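Local coordinates for protein N-acetylneuraminate epimerase (Escherichia coli, PDB 2UVK) that converts the alpha-anomer of N-acetylneuraminate (sialic acid) to the beta-anomer in the periplasm, speeding the equilibrium between the two, at residues H155-K160 with K274-E279; P212-D217 with G265-Y270. All blocks are in the same frame, centred on the assembly; numbering follows the deposited sequence.

Interaction 1 (H155-K160 with K274-E279)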
loop_
_atom_site.group_PDB
_atom_site.type_symbol
_atom_site.label_atom_id
_atom_site.label_comp_id
_atom_site.label_asym_id
_atom_site.label_seq_id
_atom_site.Cartn_x
_atom_site.Cartn_y
_atom_site.Cartn_z
ATOM N N HIS B 155 9.183 9.689 -16.843
ATOM C CA HIS B 155 7.999 9.736 -15.982
ATOM C C HIS B 155 8.370 9.183 -14.598
ATOM O O HIS B 155 7.968 9.713 -13.561
ATOM C CB HIS B 155 6.872 8.881 -16.512
ATOM C CG HIS B 155 6.010 9.521 -17.562
ATOM N ND1 HIS B 155 5.574 10.826 -17.486
ATOM C CD2 HIS B 155 5.400 8.983 -18.643
ATOM C CE1 HIS B 155 4.781 11.078 -18.511
ATOM N NE2 HIS B 155 4.660 9.980 -19.232
ATOM N N TYR B 156 9.142 8.112 -14.584
ATOM C CA TYR B 156 9.446 7.441 -13.299
ATOM C C TYR B 156 10.257 8.311 -12.325
ATOM O O TYR B 156 9.977 8.341 -11.116
ATOM C CB TYR B 156 10.191 6.144 -13.558
ATOM C CG TYR B 156 10.367 5.262 -12.323
ATOM C CD1 TYR B 156 9.310 4.541 -11.808
ATOM C CD2 TYR B 156 11.613 5.139 -11.728
ATOM C CE1 TYR B 156 9.489 3.712 -10.683
ATOM C CE2 TYR B 156 11.812 4.319 -10.606
ATOM C CZ TYR B 156 10.731 3.611 -10.111
ATOM O OH TYR B 156 10.886 2.757 -9.035
ATOM N N PHE B 157 11.286 8.995 -12.824
ATOM C CA PHE B 157 12.196 9.737 -11.958
ATOM C C PHE B 157 11.779 11.190 -11.693
ATOM O O PHE B 157 12.242 11.778 -10.732
ATOM C CB PHE B 157 13.620 9.672 -12.495
ATOM C CG PHE B 157 14.222 8.315 -12.419
ATOM C CD1 PHE B 157 14.612 7.808 -11.193
ATOM C CD2 PHE B 157 14.423 7.539 -13.546
ATOM C CE1 PHE B 157 15.175 6.539 -11.091
ATOM C CE2 PHE B 157 14.973 6.267 -13.438
ATOM C CZ PHE B 157 15.357 5.779 -12.203
ATOM N N ASP B 158 10.847 11.709 -12.480
ATOM C CA ASP B 158 10.432 13.117 -12.355
ATOM C C ASP B 158 9.202 13.228 -11.457
ATOM O O ASP B 158 8.091 13.570 -11.896
ATOM C CB ASP B 158 10.125 13.721 -13.729
ATOM C CG ASP B 158 9.859 15.216 -13.662
ATOM O OD1 ASP B 158 10.266 15.843 -12.662
ATOM O OD2 ASP B 158 9.239 15.746 -14.614
ATOM N N LYS B 159 9.397 12.891 -10.190
ATOM C CA LYS B 159 8.322 12.981 -9.211
ATOM C C LYS B 159 8.911 13.454 -7.900
ATOM O O LYS B 159 10.090 13.242 -7.626
ATOM C CB LYS B 159 7.677 11.607 -8.983
ATOM C CG LYS B 159 7.226 10.865 -10.206
ATOM C CD LYS B 159 6.478 9.572 -9.814
ATOM C CE LYS B 159 6.016 8.786 -11.039
ATOM N NZ LYS B 159 5.163 9.593 -11.950
ATOM N N LYS B 160 8.080 14.069 -7.058
ATOM C CA LYS B 160 8.506 14.384 -5.707
ATOM C C LYS B 160 8.578 13.099 -4.883
ATOM O O LYS B 160 7.928 12.119 -5.234
ATOM C CB LYS B 160 7.536 15.363 -5.043
ATOM C CG LYS B 160 7.582 16.799 -5.645
ATOM C CD LYS B 160 8.902 17.505 -5.304
ATOM C CE LYS B 160 8.932 19.001 -5.649
ATOM N NZ LYS B 160 10.123 19.746 -5.046
ATOM N N LYS B 274 15.199 19.924 -8.660
ATOM C CA LYS B 274 15.442 18.870 -9.647
ATOM C C LYS B 274 14.980 17.529 -9.076
ATOM O O LYS B 274 15.686 16.939 -8.284
ATOM C CB LYS B 274 16.919 18.782 -9.997
ATOM C CG LYS B 274 17.177 18.124 -11.337
ATOM N N ASN B 275 13.795 17.088 -9.478
ATOM C CA ASN B 275 13.222 15.841 -8.913
ATOM C C ASN B 275 14.122 14.660 -9.172
ATOM O O ASN B 275 14.237 13.776 -8.322
ATOM C CB ASN B 275 11.848 15.566 -9.495
ATOM C CG ASN B 275 10.772 16.453 -8.917
ATOM O OD1 ASN B 275 10.958 17.073 -7.874
ATOM N ND2 ASN B 275 9.624 16.480 -9.571
ATOM N N TYR B 276 14.718 14.612 -10.357
ATOM C CA TYR B 276 15.643 13.543 -10.750
ATOM C C TYR B 276 17.008 13.932 -10.185
ATOM O O TYR B 276 17.881 14.468 -10.886
ATOM C CB TYR B 276 15.619 13.391 -12.266
ATOM C CG TYR B 276 16.358 12.213 -12.880
ATOM C CD1 TYR B 276 16.225 11.939 -14.234
ATOM C CD2 TYR B 276 17.175 11.370 -12.135
ATOM C CE1 TYR B 276 16.885 10.890 -14.835
ATOM C CE2 TYR B 276 17.841 10.308 -12.735
ATOM C CZ TYR B 276 17.693 10.081 -14.088
ATOM O OH TYR B 276 18.349 9.024 -14.695
ATOM N N ALA B 277 17.173 13.688 -8.885
ATOM C CA ALA B 277 18.219 14.310 -8.091
ATOM C C ALA B 277 19.616 13.767 -8.351
ATOM O O ALA B 277 20.613 14.412 -8.007
ATOM C CB ALA B 277 17.891 14.183 -6.597
ATOM N N HIS B 278 19.686 12.565 -8.922
ATOM C CA HIS B 278 20.945 11.868 -9.125
ATOM C C HIS B 278 21.275 11.696 -10.607
ATOM O O HIS B 278 22.199 10.966 -10.943
ATOM C CB HIS B 278 20.919 10.497 -8.432
ATOM C CG HIS B 278 19.964 9.518 -9.041
ATOM N ND1 HIS B 278 18.642 9.808 -9.291
ATOM C CD2 HIS B 278 20.131 8.220 -9.393
ATOM C CE1 HIS B 278 18.043 8.745 -9.796
ATOM N NE2 HIS B 278 18.930 7.773 -9.883
ATOM N N GLU B 279 20.544 12.374 -11.485
ATOM C CA GLU B 279 20.836 12.316 -12.925
ATOM C C GLU B 279 22.313 12.617 -13.228
ATOM O O GLU B 279 22.849 13.643 -12.805
ATOM C CB GLU B 279 19.944 13.291 -13.697
ATOM C CG GLU B 279 20.024 13.079 -15.201
ATOM C CD GLU B 279 19.069 13.968 -15.990
ATOM O OE1 GLU B 279 18.337 14.774 -15.379
ATOM O OE2 GLU B 279 19.046 13.852 -17.230
HETATM O O HOH W 1 12.273 18.227 -11.436
HETATM O O HOH W 2 12.335 18.767 -6.255
#
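F157, at the C-terminal end of helix 146-157, meets Y276 and H278 of the loop between helix 266-271 and strand 284-293. The three rings form an aromatic cluster. F157 and Y276 make an offset stack, with centroids 4.8 Å apart and planes only 14° from parallel. The offset brings F157 CB over the tyrosine face, 3.8 Å from the ring centroid, as a CH-pi contact. F157 has CG anti to its carbonyl carbon, which turns the ring out beside Y276. On the other side of the Y276 ring lies the CB of E279, while Y156 CD2 sits over the second face of F157. H278 is turned more steeply. It makes an offset edge-to-face pair with F157, planes at 63°, and H278 CE1 comes within 3.8 Å of F157 CD1.

The polar part centres on the amide of N275. N275 ND2 donates to D158 OD1 at 3.2 Å, a bent bond of 142° that reaches the oxygen from above the carboxylate plane. D158, the first residue past the helix, has its CB directed away, but CG lies anti to the backbone N and carries OD1 back to the asparagine. N275 OD1 packs against the aliphatic chain of K160, 3.3 Å from K160 CD.

Two waters bridge the segments. One accepts from N275 N at 2.7 Å and gives a weak bond to D158 OD1. The other joins K160 NZ to N275 OD1. K211 NZ donates to the carbonyl oxygens of F157, K159 and N275.

Both ends of the N275 amide have a partner, which probably restrains its rotation. This surface contact has stacking on one flank and one direct bond and two water bridges on the other. H278 lies about 6 Å, side chain to side chain, from E209, the predicted proton acceptor.

Interaction 2 (P212-D217 with G265-Y270)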
loop_
_atom_site.group_PDB
_atom_site.type_symbol
_atom_site.label_atom_id
_atom_site.label_comp_id
_atom_site.label_asym_id
_atom_site.label_seq_id
_atom_site.Cartn_x
_atom_site.Cartn_y
_atom_site.Cartn_z
ATOM N N PRO B 212 13.654 6.944 -5.290
ATOM C CA PRO B 212 14.748 6.425 -6.116
ATOM C C PRO B 212 15.801 7.486 -6.422
ATOM O O PRO B 212 15.445 8.550 -6.937
ATOM C CB PRO B 212 14.022 5.904 -7.345
ATOM C CG PRO B 212 12.677 5.524 -6.835
ATOM C CD PRO B 212 12.339 6.627 -5.863
ATOM N N GLY B 213 17.044 7.233 -6.000
ATOM C CA GLY B 213 18.179 8.135 -6.217
ATOM C C GLY B 213 18.402 9.288 -5.250
ATOM O O GLY B 213 19.329 10.095 -5.424
ATOM N N LEU B 214 17.564 9.383 -4.233
ATOM C CA LEU B 214 17.715 10.394 -3.201
ATOM C C LEU B 214 17.652 9.765 -1.831
ATOM O O LEU B 214 16.654 9.128 -1.489
ATOM C CB LEU B 214 16.582 11.392 -3.311
ATOM C CG LEU B 214 16.591 12.496 -2.254
ATOM C CD1 LEU B 214 17.759 13.500 -2.459
ATOM C CD2 LEU B 214 15.241 13.189 -2.246
ATOM N N ARG B 215 18.703 9.957 -1.056
ATOM C CA ARG B 215 18.761 9.484 0.309
ATOM C C ARG B 215 18.543 10.620 1.304
ATOM O O ARG B 215 18.628 11.822 0.947
ATOM C CB ARG B 215 20.097 8.833 0.553
ATOM C CG ARG B 215 20.256 7.503 -0.171
ATOM C CD ARG B 215 21.469 7.488 -1.031
ATOM N NE ARG B 215 21.638 6.201 -1.712
ATOM C CZ ARG B 215 21.052 5.862 -2.859
ATOM N NH1 ARG B 215 20.196 6.673 -3.473
ATOM N NH2 ARG B 215 21.290 4.661 -3.375
ATOM N N THR B 216 18.278 10.219 2.535
ATOM C CA THR B 216 18.132 11.109 3.683
ATOM C C THR B 216 19.262 10.862 4.687
ATOM O O THR B 216 19.738 9.728 4.812
ATOM C CB THR B 216 16.779 10.914 4.377
ATOM O OG1 THR B 216 16.653 11.847 5.459
ATOM C CG2 THR B 216 16.641 9.520 4.932
ATOM N N ASP B 217 19.731 11.923 5.373
ATOM C CA ASP B 217 20.683 11.762 6.465
ATOM C C ASP B 217 19.958 11.640 7.815
ATOM O O ASP B 217 20.597 11.600 8.860
ATOM C CB ASP B 217 21.706 12.912 6.485
ATOM C CG ASP B 217 21.085 14.231 6.807
ATOM O OD1 ASP B 217 19.846 14.328 6.756
ATOM O OD2 ASP B 217 21.857 15.177 7.112
ATOM N N GLY B 265 25.921 15.171 -3.701
ATOM C CA GLY B 265 25.278 16.340 -4.304
ATOM C C GLY B 265 23.794 16.204 -4.601
ATOM O O GLY B 265 23.135 17.183 -4.960
ATOM N N SER B 266 23.238 14.999 -4.435
ATOM C CA SER B 266 21.848 14.765 -4.786
ATOM C C SER B 266 20.854 15.537 -3.898
ATOM O O SER B 266 19.814 15.964 -4.385
ATOM C CB SER B 266 21.523 13.234 -4.800
ATOM O OG SER B 266 21.931 12.596 -3.608
ATOM N N ARG B 267 21.146 15.690 -2.605
ATOM C CA ARG B 267 20.214 16.382 -1.692
ATOM C C ARG B 267 20.105 17.836 -2.137
ATOM O O ARG B 267 19.005 18.378 -2.220
ATOM C CB ARG B 267 20.658 16.264 -0.228
ATOM C CG ARG B 267 19.807 17.035 0.794
ATOM C CD ARG B 267 18.302 16.855 0.678
ATOM N NE ARG B 267 17.889 15.470 0.947
ATOM C CZ ARG B 267 16.634 15.029 0.886
ATOM N NH1 ARG B 267 15.622 15.817 0.544
ATOM N NH2 ARG B 267 16.383 13.749 1.155
ATOM N N GLU B 268 21.237 18.413 -2.495
ATOM C CA GLU B 268 21.240 19.803 -2.912
ATOM C C GLU B 268 20.455 19.953 -4.220
ATOM O O GLU B 268 19.616 20.840 -4.318
ATOM C CB GLU B 268 22.662 20.335 -3.030
ATOM C CG GLU B 268 22.721 21.847 -3.222
ATOM C CD GLU B 268 23.812 22.242 -4.187
ATOM O OE1 GLU B 268 24.926 21.683 -4.080
ATOM O OE2 GLU B 268 23.543 23.107 -5.058
ATOM N N ASN B 269 20.665 19.069 -5.204
ATOM C CA ASN B 269 19.817 19.070 -6.406
ATOM C C ASN B 269 18.317 18.991 -6.112
ATOM O O ASN B 269 17.519 19.765 -6.644
ATOM C CB ASN B 269 20.147 17.929 -7.354
ATOM C CG ASN B 269 21.509 18.028 -7.950
ATOM O OD1 ASN B 269 22.264 18.987 -7.699
ATOM N ND2 ASN B 269 21.843 17.035 -8.774
ATOM N N TYR B 270 17.902 18.038 -5.280
ATOM C CA TYR B 270 16.500 17.963 -4.937
ATOM C C TYR B 270 15.992 19.254 -4.245
ATOM O O TYR B 270 14.896 19.722 -4.552
ATOM C CB TYR B 270 16.220 16.727 -4.067
ATOM C CG TYR B 270 14.748 16.414 -3.895
ATOM C CD1 TYR B 270 14.021 15.777 -4.901
ATOM C CD2 TYR B 270 14.079 16.757 -2.726
ATOM C CE1 TYR B 270 12.677 15.495 -4.748
ATOM C CE2 TYR B 270 12.736 16.461 -2.563
ATOM C CZ TYR B 270 12.042 15.822 -3.575
ATOM O OH TYR B 270 10.715 15.518 -3.430
HETATM O O HOH W 3 21.299 9.717 -3.408
HETATM O O HOH W 4 19.879 13.929 2.489
HETATM O O HOH W 5 21.025 11.718 -1.359
#
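Short strand 214-215, paired with strand 209-211 in Kelch repeat 5, packs here against the start of helix 266-271. L214 supplies the apolar part. Its CD2 lies over the face of the Y270 ring, 3.8 Å from the centroid, as a CH-pi contact. CG is anti to the backbone N (chi1 178°), and this sends the methyls to the helix although the CB points elsewhere. The same leucine underlies the guanidinium of R267, with L214 CD2 3.6 Å from R267 NH2.

R267 bends at chi2 (48°) and chi3 (64°), folding back to the strand. R267 NH2 donates to R215 O at 3.0 Å, with the donor above the carbonyl plane. A water that accepts from R267 NE at 3.0 Å can also donate to R215 O, though it has other acceptors in reach. Were R267 replaced by an alanine, R215 O would probably lose its direct donor and one side of L214 its cover.

S266 OG receives protons from two waters. One also accepts from R215 N at 2.9 Å; the other also donates to G213 O. S266 OG is bonded to F263 O as well. R215 NH1 forms a salt bridge with E209, the predicted proton acceptor, and R215 NE bonds A261 O. This buried, water-bridged seam between neighbouring Kelch repeats belongs to the loops of a beta-propeller, beside its probable active site.

From the N terminus, the chain leaves helix 146-157 at 155-160, in Kelch repeat 4. It then passes through 212-217 in repeat 5 and reaches 265-270 and 274-279, close together at repeat 6. Interaction 2 closes the shorter loop, and it is nested inside the longer one closed by interaction 1. Their centres are 10 Å apart. They also touch: A277 O and N269 ND2 lie 3.0 Å apart, a probable hydrogen bond, and K160 CD packs on Y270 OH. P212 lies against F157. Together the contacts join the helical insertion between strands 120-125 and 169-174, the short strand of repeat 5 and the helix-loop insertion between two strands of one propeller sheet.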